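Local atomic coordinates of methyltransferase (Pyrococcus horikoshii, PDB entry 1IXK), a protein that probably binds RNA and transfers a methyl group from S-adenosyl-L-methionine to cytidine in tRNA. Residues Leu242-Cys247 with Phe256-Ala261. Residues are numbered along the deposited sequence; the frame is centred on the assembly and turned at random.
Sequences LVYSTC and FVIQWA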
loop_
_atom_site.group_PDB
_atom_site.type_symbol
_atom_site.label_atom_id
_atom_site.label_comp_id
_atom_site.label_asym_id
_atom_site.label_seq_id
_atom_site.Cartn_x
_atom_site.Cartn_y
_atom_site.Cartn_z
ATOM N N LEU A 242 -11.636 1.298 7.106
ATOM C CA LEU A 242 -10.209 1.560 7.236
ATOM C C LEU A 242 -9.490 0.497 6.423
ATOM O O LEU A 242 -9.811 -0.691 6.519
ATOM C CB LEU A 242 -9.752 1.492 8.701
ATOM C CG LEU A 242 -8.263 1.806 8.946
ATOM C CD1 LEU A 242 -8.080 2.402 10.334
ATOM C CD2 LEU A 242 -7.412 0.553 8.772
ATOM N N VAL A 243 -8.548 0.920 5.590
ATOM C CA VAL A 243 -7.785 -0.033 4.807
ATOM C C VAL A 243 -6.381 -0.027 5.378
ATOM O O VAL A 243 -5.755 1.024 5.520
ATOM C CB VAL A 243 -7.769 0.323 3.302
ATOM C CG1 VAL A 243 -6.681 -0.477 2.592
ATOM C CG2 VAL A 243 -9.122 -0.006 2.693
ATOM N N TYR A 244 -5.925 -1.217 5.735
ATOM C CA TYR A 244 -4.622 -1.443 6.332
ATOM C C TYR A 244 -3.728 -2.154 5.335
ATOM O O TYR A 244 -4.113 -3.174 4.769
ATOM C CB TYR A 244 -4.807 -2.306 7.583
ATOM C CG TYR A 244 -3.536 -2.729 8.284
ATOM C CD1 TYR A 244 -2.788 -3.817 7.836
ATOM C CD2 TYR A 244 -3.104 -2.058 9.423
ATOM C CE1 TYR A 244 -1.640 -4.234 8.515
ATOM C CE2 TYR A 244 -1.958 -2.458 10.109
ATOM C CZ TYR A 244 -1.236 -3.546 9.654
ATOM O OH TYR A 244 -0.127 -3.950 10.360
ATOM N N SER A 245 -2.531 -1.622 5.111
ATOM C CA SER A 245 -1.624 -2.257 4.172
ATOM C C SER A 245 -0.173 -2.085 4.579
ATOM O O SER A 245 0.182 -1.119 5.263
ATOM C CB SER A 245 -1.828 -1.686 2.760
ATOM O OG SER A 245 -1.492 -0.309 2.695
ATOM N N THR A 246 0.659 -3.033 4.163
ATOM C CA THR A 246 2.091 -2.983 4.446
ATOM C C THR A 246 2.826 -3.603 3.262
ATOM O O THR A 246 2.215 -4.228 2.396
ATOM C CB THR A 246 2.495 -3.838 5.660
ATOM O OG1 THR A 246 2.569 -5.209 5.251
ATOM C CG2 THR A 246 1.495 -3.697 6.803
ATOM N N CYS A 247 4.144 -3.433 3.245
ATOM C CA CYS A 247 4.980 -4.023 2.211
ATOM C C CYS A 247 5.904 -5.009 2.901
ATOM O O CYS A 247 7.096 -5.083 2.611
ATOM C CB CYS A 247 5.788 -2.952 1.489
ATOM S SG CYS A 247 4.869 -2.191 0.115
ATOM N N PHE A 256 -1.203 -11.135 12.092
ATOM C CA PHE A 256 -1.224 -11.040 13.557
ATOM C C PHE A 256 -1.865 -9.736 14.030
ATOM O O PHE A 256 -2.594 -9.711 15.026
ATOM C CB PHE A 256 0.196 -11.116 14.121
ATOM C CG PHE A 256 0.778 -12.504 14.152
ATOM C CD1 PHE A 256 0.209 -13.540 13.420
ATOM C CD2 PHE A 256 1.927 -12.763 14.894
ATOM C CE1 PHE A 256 0.775 -14.818 13.426
ATOM C CE2 PHE A 256 2.501 -14.033 14.904
ATOM C CZ PHE A 256 1.922 -15.062 14.165
ATOM N N VAL A 257 -1.574 -8.648 13.329
ATOM C CA VAL A 257 -2.129 -7.353 13.693
ATOM C C VAL A 257 -3.622 -7.340 13.404
ATOM O O VAL A 257 -4.413 -6.826 14.201
ATOM C CB VAL A 257 -1.452 -6.212 12.907
ATOM C CG1 VAL A 257 -2.116 -4.880 13.238
ATOM C CG2 VAL A 257 0.029 -6.165 13.241
ATOM N N ILE A 258 -4.006 -7.906 12.263
ATOM C CA ILE A 258 -5.418 -7.961 11.888
ATOM C C ILE A 258 -6.202 -8.863 12.854
ATOM O O ILE A 258 -7.313 -8.520 13.254
ATOM C CB ILE A 258 -5.590 -8.457 10.431
ATOM C CG1 ILE A 258 -4.877 -7.491 9.479
ATOM C CG2 ILE A 258 -7.070 -8.515 10.055
ATOM C CD1 ILE A 258 -5.278 -6.051 9.681
ATOM N N GLN A 259 -5.630 -10.006 13.226
ATOM C CA GLN A 259 -6.312 -10.892 14.166
ATOM C C GLN A 259 -6.498 -10.154 15.493
ATOM O O GLN A 259 -7.553 -10.240 16.131
ATOM C CB GLN A 259 -5.505 -12.166 14.416
ATOM C CG GLN A 259 -6.212 -13.124 15.374
ATOM C CD GLN A 259 -7.491 -13.692 14.784
ATOM O OE1 GLN A 259 -7.454 -14.450 13.824
ATOM N NE2 GLN A 259 -8.627 -13.317 15.352
ATOM N N TRP A 260 -5.464 -9.431 15.906
ATOM C CA TRP A 260 -5.533 -8.675 17.145
ATOM C C TRP A 260 -6.667 -7.657 17.061
ATOM O O TRP A 260 -7.436 -7.497 18.005
ATOM C CB TRP A 260 -4.210 -7.952 17.412
ATOM C CG TRP A 260 -4.307 -6.987 18.550
ATOM C CD1 TRP A 260 -4.471 -7.290 19.876
ATOM C CD2 TRP A 260 -4.289 -5.562 18.464
ATOM N NE1 TRP A 260 -4.556 -6.135 20.620
ATOM C CE2 TRP A 260 -4.448 -5.059 19.778
ATOM C CE3 TRP A 260 -4.156 -4.654 17.404
ATOM C CZ2 TRP A 260 -4.475 -3.692 20.059
ATOM C CZ3 TRP A 260 -4.183 -3.292 17.683
ATOM C CH2 TRP A 260 -4.342 -2.825 19.002
ATOM N N ALA A 261 -6.780 -6.975 15.925
ATOM C CA ALA A 261 -7.832 -5.977 15.752
ATOM C C ALA A 261 -9.218 -6.614 15.832
ATOM O O ALA A 261 -10.129 -6.060 16.448
ATOM C CB ALA A 261 -7.665 -5.264 14.415
#
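Tyr244 carries its CG anti to the backbone N (chi1 176°), which sends the ring from strand 240-246 toward helix 255-264, where it meets Val257 and Ile258. In Ile258, CG1 lies anti to the carbonyl carbon, and the bend at chi2 (-52°) then brings CD1 nearer the strand than the CB direction alone would suggest. The contact is a strand-to-helix packing in the Rossmann-like fold of class I methyltransferases. The strand pairs in parallel with strand 188-194 and antiparallel with strand 307-314. Ile258 CD1 sits over one face of the tyrosine ring in a CH-pi contact. Ile258 CD1 is 4.2 Å from the centroid of the Tyr244 ring and 25° off the normal, shifted toward Tyr244 CD1 and CG. The isoleucine and tyrosine side chains run alongside each other in opposite senses. Val257 lies roughly perpendicular to the tyrosine side chain and packs by the phenol end, with CG1 3.9 Å from Tyr244 CZ. The hydroxyl is buried but satisfied: it hydrogen-bonds to Glu253 O, just before helix 255-264. With an alanine at Tyr244, Glu253 O is likely to lose this partner and a gap to open beside Val257 and Ile258. The same strand leads to Cys247, the predicted nucleophile, here in a disulfide with Cys197. Both methyls of Val257 meet the tyrosine oxygen from the same side, CG1 and CG2 each 3.6 Å from Tyr244 OH.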